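Local structure of chitosanase (Bacillus subtilis subsp. subtilis str. 168, 7C6C) at residues R137-M140 with Y141-I145; P153-F156 with Y157-I160; G45-A49 with T50-L54; L73-L76 with R77-A80. The protein hydrolyses internal beta-1,4 linkages between D-glucosamine residues of partly acetylated chitosan, as a secreted family 46 glycosidase. All blocks are in the same frame, centred on the assembly; numbering follows the deposited sequence. Where two conformers were deposited one is given.

Interaction 1: R137-M140 with Y141-I145; sequences RAVM and YDTVI
Thr143 turns its hydroxyl back onto the carbonyl of Val139, one helical turn earlier, and OG1 donates to Val139 O at 2.7 Å. Its first torsion sets this up: OG1 lies beside the backbone N and anti to the carbonyl carbon (chi1 -61°), while CG2 is anti to the backbone N, beside the carbonyl carbon. Val139 O accepts two bonds: Thr143 N donates the regular helical bond to Val139 O at 2.9 Å, and the hydroxyl comes from the opposite face of the carbonyl plane, 39° out of it. Threonine suits this buried site because its own helix satisfies the hydroxyl and the methyl is left for apolar packing. The two side chains cross obliquely, with Val139 CG1 4.0 Å from Thr143 OG1, and both also touch Phe184 of helix 177-193.

Tyr141 and Asp142 carry their polar ends away from this pair. The Tyr141 hydroxyl is hydrogen-bonded to Glu12 and Asn114, and Asp142 bridges Arg188 and Arg210 while accepting from Thr15. The Asp142 side chain lies about 5 Å from that of Glu19, the probable proton donor. The arrangement is that of a buried helix in the lysozyme-like fold of family 46 chitosanases.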
loop_
_atom_site.group_PDB
_atom_site.type_symbol
_atom_site.label_atom_id
_atom_site.label_comp_id
_atom_site.label_asym_id
_atom_site.label_seq_id
_atom_site.Cartn_x
_atom_site.Cartn_y
_atom_site.Cartn_z
ATOM N N ARG A 137 -11.644 5.780 4.131
ATOM C CA ARG A 137 -10.800 4.789 4.795
ATOM C C ARG A 137 -10.052 3.925 3.785
ATOM O O ARG A 137 -8.879 3.596 3.991
ATOM C CB ARG A 137 -11.639 3.931 5.743
ATOM C CG ARG A 137 -12.123 4.693 6.966
ATOM C CD ARG A 137 -13.026 3.847 7.837
ATOM N NE ARG A 137 -13.595 4.645 8.922
ATOM C CZ ARG A 137 -14.731 4.363 9.554
ATOM N NH1 ARG A 137 -15.437 3.291 9.221
ATOM N NH2 ARG A 137 -15.163 5.159 10.521
ATOM N N ALA A 138 -10.710 3.558 2.682
ATOM C CA ALA A 138 -10.039 2.789 1.639
ATOM C C ALA A 138 -8.917 3.592 0.994
ATOM O O ALA A 138 -7.854 3.044 0.671
ATOM C CB ALA A 138 -11.053 2.345 0.589
ATOM N N VAL A 139 -9.138 4.890 0.784
ATOM C CA VAL A 139 -8.072 5.736 0.259
ATOM C C VAL A 139 -6.897 5.776 1.228
ATOM O O VAL A 139 -5.735 5.695 0.811
ATOM C CB VAL A 139 -8.595 7.144 -0.078
ATOM C CG1 VAL A 139 -7.448 8.064 -0.480
ATOM C CG2 VAL A 139 -9.653 7.084 -1.181
ATOM N N MET A 140 -7.174 5.910 2.534
ATOM C CA MET A 140 -6.082 5.914 3.509
ATOM C C MET A 140 -5.304 4.606 3.473
ATOM O O MET A 140 -4.068 4.607 3.535
ATOM C CB MET A 140 -6.613 6.158 4.926
ATOM C CG MET A 140 -7.336 7.480 5.143
ATOM S SD MET A 140 -6.410 8.966 4.704
ATOM C CE MET A 140 -7.291 9.452 3.217
ATOM N N TYR A 141 -6.019 3.482 3.381
ATOM C CA TYR A 141 -5.390 2.166 3.345
ATOM C C TYR A 141 -4.464 2.041 2.136
ATOM O O TYR A 141 -3.303 1.630 2.264
ATOM C CB TYR A 141 -6.517 1.131 3.305
ATOM C CG TYR A 141 -6.190 -0.338 3.472
ATOM C CD1 TYR A 141 -4.932 -0.789 3.858
ATOM C CD2 TYR A 141 -7.181 -1.288 3.247
ATOM C CE1 TYR A 141 -4.675 -2.146 4.008
ATOM C CE2 TYR A 141 -6.940 -2.631 3.392
ATOM C CZ TYR A 141 -5.685 -3.057 3.771
ATOM O OH TYR A 141 -5.438 -4.401 3.930
ATOM N N ASP A 142 -4.955 2.414 0.951
ATOM C CA ASP A 142 -4.110 2.364 -0.237
ATOM C C ASP A 142 -2.915 3.299 -0.097
ATOM O O ASP A 142 -1.799 2.968 -0.521
ATOM C CB ASP A 142 -4.914 2.740 -1.477
ATOM C CG ASP A 142 -4.103 2.588 -2.738
ATOM O OD1 ASP A 142 -3.791 1.434 -3.090
ATOM O OD2 ASP A 142 -3.750 3.617 -3.355
ATOM N N THR A 143 -3.132 4.475 0.499
ATOM C CA THR A 143 -2.063 5.458 0.618
ATOM C C THR A 143 -0.924 4.936 1.483
ATOM O O THR A 143 0.249 5.069 1.123
ATOM C CB THR A 143 -2.608 6.771 1.187
ATOM O OG1 THR A 143 -3.606 7.294 0.304
ATOM C CG2 THR A 143 -1.497 7.807 1.327
ATOM N N VAL A 144 -1.245 4.338 2.632
ATOM C CA VAL A 144 -0.160 3.889 3.501
ATOM C C VAL A 144 0.622 2.755 2.851
ATOM O O VAL A 144 1.838 2.642 3.043
ATOM C CB VAL A 144 -0.659 3.563 4.925
ATOM C CG1 VAL A 144 -1.422 2.251 4.965
ATOM C CG2 VAL A 144 0.509 3.520 5.907
ATOM N N ILE A 145 -0.043 1.922 2.051
ATOM C CA ILE A 145 0.657 0.834 1.379
ATOM C C ILE A 145 1.694 1.380 0.410
ATOM O O ILE A 145 2.817 0.867 0.332
ATOM C CB ILE A 145 -0.345 -0.123 0.707
ATOM C CG1 ILE A 145 -1.045 -0.977 1.768
ATOM C CG2 ILE A 145 0.359 -0.998 -0.323
ATOM C CD1 ILE A 145 -2.225 -1.733 1.257
#

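Interaction 2: P153-F156 with Y157-I160; sequences PDSF and YALI
Phe156 and Ile160 form the tight half of this helix start. The methyl CD1 of Ile160 sits over one face of the Phe156 ring, 4.0 Å from its centroid and 24° off the ring normal, a CH-pi contact displaced toward the ring's rim. The ring atom nearest Ile160 CD1 is Phe156 CE1, at 3.7 Å. With CG anti to the backbone N (chi1 177°), the phenylalanine ring extends along the helix flank to where the isoleucine, one turn on, lays the methyl of its extended CG1-CD1 arm over it. Phe156 also packs on Met140 and Val144 of helix 134-147. On another flank Leu159 places CG 3.3 Å from Ser155 O and reaches Phe184 and Val187 of helix 177-193.

At the cap, Ser155 OG accepts from Ala158 N at 3.3 Å, a long bond but a fairly straight one (155°), and Ser155 O takes Leu159 N at 3.0 Å to begin the regular helical series. Serine suits the position because its short hydroxyl can fold back to a backbone N-H while also bonding to Asp152 O. Toward solvent the contact thins: exposed Pro153 meets the helix through its carbonyl, with Pro153 O 3.6 Å from Ala158 CB and also accepting from Arg162, and the partly exposed Tyr157 turns its ring to Arg125 in a cation-pi contact. Serine N-cap and i to i+4 aromatic-aliphatic pair together make a capped helix start, here opening helix 156-167 of the family 46 fold.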
loop_
_atom_site.group_PDB
_atom_site.type_symbol
_atom_site.label_atom_id
_atom_site.label_comp_id
_atom_site.label_asym_id
_atom_site.label_seq_id
_atom_site.Cartn_x
_atom_site.Cartn_y
_atom_site.Cartn_z
ATOM N N PRO A 153 8.676 13.369 4.094
ATOM C CA PRO A 153 7.674 14.254 3.473
ATOM C C PRO A 153 6.733 13.568 2.492
ATOM O O PRO A 153 5.751 14.199 2.075
ATOM C CB PRO A 153 8.525 15.315 2.762
ATOM C CG PRO A 153 9.853 15.260 3.435
ATOM C CD PRO A 153 10.050 13.830 3.822
ATOM N N ASP A 154 6.995 12.325 2.093
ATOM C CA ASP A 154 6.109 11.584 1.201
ATOM C C ASP A 154 5.231 10.592 1.948
ATOM O O ASP A 154 4.508 9.812 1.312
ATOM C CB ASP A 154 6.923 10.835 0.142
ATOM C CG ASP A 154 7.791 11.754 -0.694
ATOM O OD1 ASP A 154 7.344 12.870 -1.028
ATOM O OD2 ASP A 154 8.928 11.357 -1.019
ATOM N N SER A 155 5.269 10.610 3.279
ATOM C CA SER A 155 4.623 9.590 4.087
ATOM C C SER A 155 3.122 9.829 4.203
ATOM O O SER A 155 2.610 10.926 3.969
ATOM C CB SER A 155 5.219 9.559 5.492
ATOM O OG SER A 155 4.960 10.775 6.177
ATOM N N PHE A 156 2.430 8.760 4.596
ATOM C CA PHE A 156 0.995 8.771 4.868
ATOM C C PHE A 156 0.590 9.952 5.746
ATOM O O PHE A 156 -0.293 10.741 5.382
ATOM C CB PHE A 156 0.684 7.434 5.547
ATOM C CG PHE A 156 -0.738 7.239 5.988
ATOM C CD1 PHE A 156 -1.821 7.646 5.217
ATOM C CD2 PHE A 156 -0.981 6.575 7.183
ATOM C CE1 PHE A 156 -3.116 7.404 5.654
ATOM C CE2 PHE A 156 -2.264 6.333 7.621
ATOM C CZ PHE A 156 -3.335 6.745 6.856
ATOM N N TYR A 157 1.218 10.090 6.915
ATOM C CA TYR A 157 0.799 11.149 7.828
ATOM C C TYR A 157 1.201 12.530 7.322
ATOM O O TYR A 157 0.494 13.508 7.587
ATOM C CB TYR A 157 1.303 10.877 9.248
ATOM C CG TYR A 157 0.712 11.796 10.298
ATOM C CD1 TYR A 157 -0.657 12.032 10.360
ATOM C CD2 TYR A 157 1.527 12.424 11.233
ATOM C CE1 TYR A 157 -1.196 12.875 11.314
ATOM C CE2 TYR A 157 0.998 13.267 12.191
ATOM C CZ TYR A 157 -0.363 13.486 12.228
ATOM O OH TYR A 157 -0.898 14.323 13.178
ATOM N N ALA A 158 2.312 12.635 6.584
ATOM C CA ALA A 158 2.649 13.910 5.956
ATOM C C ALA A 158 1.551 14.353 4.997
ATOM O O ALA A 158 1.193 15.536 4.946
ATOM C CB ALA A 158 3.986 13.809 5.225
ATOM N N LEU A 159 0.990 13.410 4.238
ATOM C CA LEU A 159 -0.102 13.750 3.331
ATOM C C LEU A 159 -1.352 14.167 4.097
ATOM O O LEU A 159 -2.042 15.112 3.697
ATOM C CB LEU A 159 -0.413 12.574 2.407
ATOM C CG LEU A 159 0.729 12.125 1.492
ATOM C CD1 LEU A 159 0.247 11.053 0.549
ATOM C CD2 LEU A 159 1.338 13.288 0.718
ATOM N N ILE A 160 -1.669 13.468 5.192
ATOM C CA ILE A 160 -2.817 13.848 6.015
ATOM C C ILE A 160 -2.648 15.269 6.534
ATOM O O ILE A 160 -3.563 16.097 6.444
ATOM C CB ILE A 160 -3.024 12.844 7.164
ATOM C CG1 ILE A 160 -3.533 11.501 6.641
ATOM C CG2 ILE A 160 -3.986 13.408 8.209
ATOM C CD1 ILE A 160 -3.566 10.424 7.701
#

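Interaction 3: G45-A49 with T50-L54; sequences GFTTA and TGDAL
An ST turn at Thr50 carries the chain from strand 46-47 into helix 52-63, close to the catalytic centre: the side chain of Thr47 is about 5 Å from that of Asp35, the probable nucleophile. The strand is an outer member of the small three-stranded antiparallel sheet. Thr50 OG1 accepts from Asp52 N at 3.2 Å in a nearly straight bond, closing the turn, and also shares a hydrogen bond of 2.8 Å with Thr47 OG1, in which either hydroxyl may donate. The two threonine side chains cross at about a right angle. Each places its hydroxyl between the backbone N and the carbonyl carbon (chi1 56° for Thr47, 62° for Thr50), which lets both turn inward to the same spot. Threonine suits position 50, since its one hydroxyl serves both the turn and the hydroxyl of Thr47.

Gly51, at the N-cap, has a positive phi, at which a CB would collide with the carbonyl oxygen of Thr50. Asp52, the first residue of the helix, sends its carboxylate back to the strand, its plane 69° from that of the Phe46 ring. Asp52 OD1 accepts from Thr47 N at 2.6 Å, from the syn side but out of the carboxylate plane; Asp52 was modelled in two conformers, so this bond is doubtful in detail. A small alanine comes next because the strand lies close: Ala53 N donates to Thr47 O at 3.2 Å from above the carbonyl plane, and Ala53 CB packs 4.1 Å from Phe46 CB.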
loop_
_atom_site.group_PDB
_atom_site.type_symbol
_atom_site.label_atom_id
_atom_site.label_comp_id
_atom_site.label_asym_id
_atom_site.label_seq_id
_atom_site.Cartn_x
_atom_site.Cartn_y
_atom_site.Cartn_z
ATOM N N GLY A 45 3.490 -4.984 -1.588
ATOM C CA GLY A 45 4.745 -4.430 -2.059
ATOM C C GLY A 45 5.720 -4.213 -0.923
ATOM O O GLY A 45 6.340 -3.148 -0.828
ATOM N N PHE A 46 5.835 -5.197 -0.032
ATOM C CA PHE A 46 6.848 -5.148 1.015
ATOM C C PHE A 46 8.227 -5.045 0.368
ATOM O O PHE A 46 8.536 -5.797 -0.557
ATOM C CB PHE A 46 6.810 -6.447 1.825
ATOM C CG PHE A 46 5.444 -6.856 2.352
ATOM C CD1 PHE A 46 4.930 -6.302 3.516
ATOM C CD2 PHE A 46 4.730 -7.887 1.740
ATOM C CE1 PHE A 46 3.716 -6.728 4.021
ATOM C CE2 PHE A 46 3.520 -8.309 2.253
ATOM C CZ PHE A 46 3.014 -7.729 3.392
ATOM N N THR A 47 9.079 -4.153 0.863
ATOM C CA THR A 47 10.358 -3.933 0.199
ATOM C C THR A 47 11.534 -4.351 1.073
ATOM O O THR A 47 11.462 -4.345 2.305
ATOM C CB THR A 47 10.525 -2.482 -0.261
ATOM O OG1 THR A 47 10.370 -1.603 0.859
ATOM C CG2 THR A 47 9.503 -2.125 -1.337
ATOM N N THR A 48 12.640 -4.696 0.412
ATOM C CA THR A 48 13.837 -5.104 1.135
ATOM C C THR A 48 14.633 -3.929 1.703
ATOM O O THR A 48 15.392 -4.130 2.649
ATOM C CB THR A 48 14.712 -6.025 0.272
ATOM O OG1 THR A 48 15.028 -5.396 -0.975
ATOM C CG2 THR A 48 13.999 -7.327 -0.011
ATOM N N ALA A 49 14.471 -2.709 1.179
ATOM C CA ALA A 49 15.186 -1.570 1.754
ATOM C C ALA A 49 14.549 -1.062 3.045
ATOM O O ALA A 49 15.245 -0.456 3.866
ATOM C CB ALA A 49 15.266 -0.418 0.749
ATOM N N THR A 50 13.243 -1.279 3.244
ATOM C CA THR A 50 12.519 -0.655 4.352
ATOM C C THR A 50 12.449 -1.514 5.598
ATOM O O THR A 50 12.162 -0.988 6.679
ATOM C CB THR A 50 11.072 -0.366 3.974
ATOM O OG1 THR A 50 10.411 -1.604 3.675
ATOM C CG2 THR A 50 11.013 0.581 2.801
ATOM N N GLY A 51 12.658 -2.813 5.482
ATOM C CA GLY A 51 12.445 -3.690 6.604
ATOM C C GLY A 51 11.128 -4.434 6.578
ATOM O O GLY A 51 10.977 -5.406 7.326
ATOM N N ASP A 52 10.177 -4.035 5.730
ATOM C CA ASP A 52 8.899 -4.724 5.829
ATOM C C ASP A 52 8.931 -6.104 5.191
ATOM O O ASP A 52 8.268 -7.011 5.703
ATOM C CB ASP A 52 7.696 -3.857 5.430
ATOM C CG ASP A 52 7.744 -3.388 4.004
ATOM O OD1 ASP A 52 8.825 -3.415 3.390
ATOM O OD2 ASP A 52 6.678 -2.981 3.492
ATOM N N ALA A 53 9.721 -6.319 4.131
ATOM C CA ALA A 53 9.896 -7.684 3.645
ATOM C C ALA A 53 10.616 -8.540 4.682
ATOM O O ALA A 53 10.290 -9.721 4.859
ATOM C CB ALA A 53 10.636 -7.686 2.308
ATOM N N LEU A 54 11.603 -7.960 5.371
ATOM C CA LEU A 54 12.244 -8.635 6.494
ATOM C C LEU A 54 11.203 -9.095 7.508
ATOM O O LEU A 54 11.239 -10.237 7.975
ATOM C CB LEU A 54 13.270 -7.699 7.138
ATOM C CG LEU A 54 13.787 -8.111 8.517
ATOM C CD1 LEU A 54 14.617 -9.393 8.459
ATOM C CD2 LEU A 54 14.584 -6.974 9.122
#

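Interaction 4: L73-L76 with R77-A80; sequences LPEL and RRLA
Two bends bring Glu75 and Arg78 together. Glu75 starts with CG anti to its own N (chi1 179°), then kinks at chi2 to 67° and carries its carboxylate along the helix; Arg78 runs out extended until chi3, where it folds back toward that carboxylate. The result is a side-on grip in which both arginine nitrogens go to one oxygen: Arg78 NH2 is 2.7 Å from Glu75 OE1 and Arg78 NE is 3.2 Å from the same atom. The NH2 bond uses the syn lone pair of OE1, whereas NE approaches from above the carboxylate plane, and the oxygen stays at the guanidinium edge, in its plane. With the carboxylate and guanidinium planes 82° apart, this is not the flat, two-oxygen bridge.

This is an i to i+3 salt bridge on the outer side of helix 73-82, a short helix of the family 46 fold. A long arginine suits the exposed position of Arg78, while Glu75 is partly sheltered by the loop at Asn89 and Leu90. The bridge ties neighbouring turns together in addition to the backbone bonds, among them Leu79 N to Glu75 O at 2.8 Å.

Leu79 packs against the same glutamate: Glu75 CG is 3.9 Å from Leu79 CD1, and the carboxylate oxygen Glu75 OE2 lies beside Leu79 CD2 at 3.5 Å. Toward helix 52-63 the residues become purely apolar: Leu73 and Leu76 pack on Val57, and Ala80 fits its small methyl against Leu54.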
loop_
_atom_site.group_PDB
_atom_site.type_symbol
_atom_site.label_atom_id
_atom_site.label_comp_id
_atom_site.label_asym_id
_atom_site.label_seq_id
_atom_site.Cartn_x
_atom_site.Cartn_y
_atom_site.Cartn_z
ATOM N N LEU A 73 17.563 -14.232 5.967
ATOM C CA LEU A 73 17.396 -13.280 7.066
ATOM C C LEU A 73 18.621 -12.413 7.316
ATOM O O LEU A 73 18.452 -11.199 7.516
ATOM C CB LEU A 73 16.929 -13.990 8.342
ATOM C CG LEU A 73 15.450 -14.370 8.365
ATOM C CD1 LEU A 73 15.149 -15.302 9.522
ATOM C CD2 LEU A 73 14.579 -13.124 8.442
ATOM N N PRO A 74 19.854 -12.935 7.348
ATOM C CA PRO A 74 20.989 -12.034 7.623
ATOM C C PRO A 74 21.116 -10.916 6.603
ATOM O O PRO A 74 21.336 -9.756 6.976
ATOM C CB PRO A 74 22.197 -12.980 7.641
ATOM C CG PRO A 74 21.615 -14.308 8.065
ATOM C CD PRO A 74 20.264 -14.353 7.382
ATOM N N GLU A 75 20.954 -11.227 5.313
ATOM C CA GLU A 75 21.033 -10.181 4.303
ATOM C C GLU A 75 19.828 -9.246 4.379
ATOM O O GLU A 75 19.983 -8.023 4.285
ATOM C CB GLU A 75 21.171 -10.784 2.908
ATOM C CG GLU A 75 21.229 -9.755 1.784
ATOM C CD GLU A 75 22.480 -8.882 1.795
ATOM O OE1 GLU A 75 23.439 -9.154 2.552
ATOM O OE2 GLU A 75 22.516 -7.916 1.011
ATOM N N LEU A 76 18.618 -9.789 4.545
ATOM C CA LEU A 76 17.453 -8.921 4.684
ATOM C C LEU A 76 17.617 -7.979 5.868
ATOM O O LEU A 76 17.218 -6.810 5.808
ATOM C CB LEU A 76 16.183 -9.752 4.841
ATOM C CG LEU A 76 15.781 -10.561 3.609
ATOM C CD1 LEU A 76 14.714 -11.573 3.997
ATOM C CD2 LEU A 76 15.280 -9.646 2.471
ATOM N N ARG A 77 18.205 -8.471 6.960
ATOM C CA ARG A 77 18.426 -7.629 8.130
ATOM C C ARG A 77 19.417 -6.511 7.822
ATOM O O ARG A 77 19.193 -5.345 8.182
ATOM C CB ARG A 77 18.905 -8.494 9.296
ATOM C CG ARG A 77 18.846 -7.796 10.634
ATOM C CD ARG A 77 19.524 -8.606 11.742
ATOM N NE ARG A 77 19.093 -10.002 11.750
ATOM C CZ ARG A 77 17.938 -10.422 12.255
ATOM N NH1 ARG A 77 17.098 -9.557 12.821
ATOM N NH2 ARG A 77 17.624 -11.717 12.200
ATOM N N ARG A 78 20.519 -6.845 7.148
ATOM C CA ARG A 78 21.494 -5.825 6.782
ATOM C C ARG A 78 20.901 -4.804 5.819
ATOM O O ARG A 78 21.179 -3.606 5.926
ATOM C CB ARG A 78 22.704 -6.494 6.136
ATOM C CG ARG A 78 23.734 -5.516 5.616
ATOM C CD ARG A 78 25.094 -6.162 5.434
ATOM N NE ARG A 78 25.074 -7.245 4.459
ATOM C CZ ARG A 78 26.173 -7.813 3.972
ATOM N NH1 ARG A 78 27.364 -7.382 4.369
ATOM N NH2 ARG A 78 26.087 -8.795 3.082
ATOM N N LEU A 79 20.079 -5.257 4.867
ATOM C CA LEU A 79 19.463 -4.330 3.921
ATOM C C LEU A 79 18.534 -3.362 4.634
ATOM O O LEU A 79 18.493 -2.169 4.302
ATOM C CB LEU A 79 18.712 -5.098 2.836
ATOM C CG LEU A 79 19.596 -5.949 1.924
ATOM C CD1 LEU A 79 18.727 -6.836 1.052
ATOM C CD2 LEU A 79 20.527 -5.074 1.079
ATOM N N ALA A 80 17.789 -3.851 5.627
ATOM C CA ALA A 80 16.935 -2.975 6.417
ATOM C C ALA A 80 17.772 -1.999 7.230
ATOM O O ALA A 80 17.471 -0.799 7.281
ATOM C CB ALA A 80 16.051 -3.820 7.332
#

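The four contacts fall into two pairs. Interactions 1 and 2 have centres 12 Å apart and touch directly, with Thr143 CG2 3.8 Å from Leu159 CD1, so consecutive helices 134-147 and 156-167 share one apolar seam. Interactions 3 and 4 are 10 Å apart between centres and meet through Thr48 CG2 and Leu76 CD2, at 3.6 Å. Between the pairs, interactions 1 and 3 come within about 5 Å at their nearest atoms without touching. These two lie closest to the probable catalytic residues: Asp142 and Gly45 near Glu19, Gly45 about 4 Å from its side chain, and Thr47 near Asp35. The bound hydroxybutanedioic acid is about 12 Å from the Asp142 side chain.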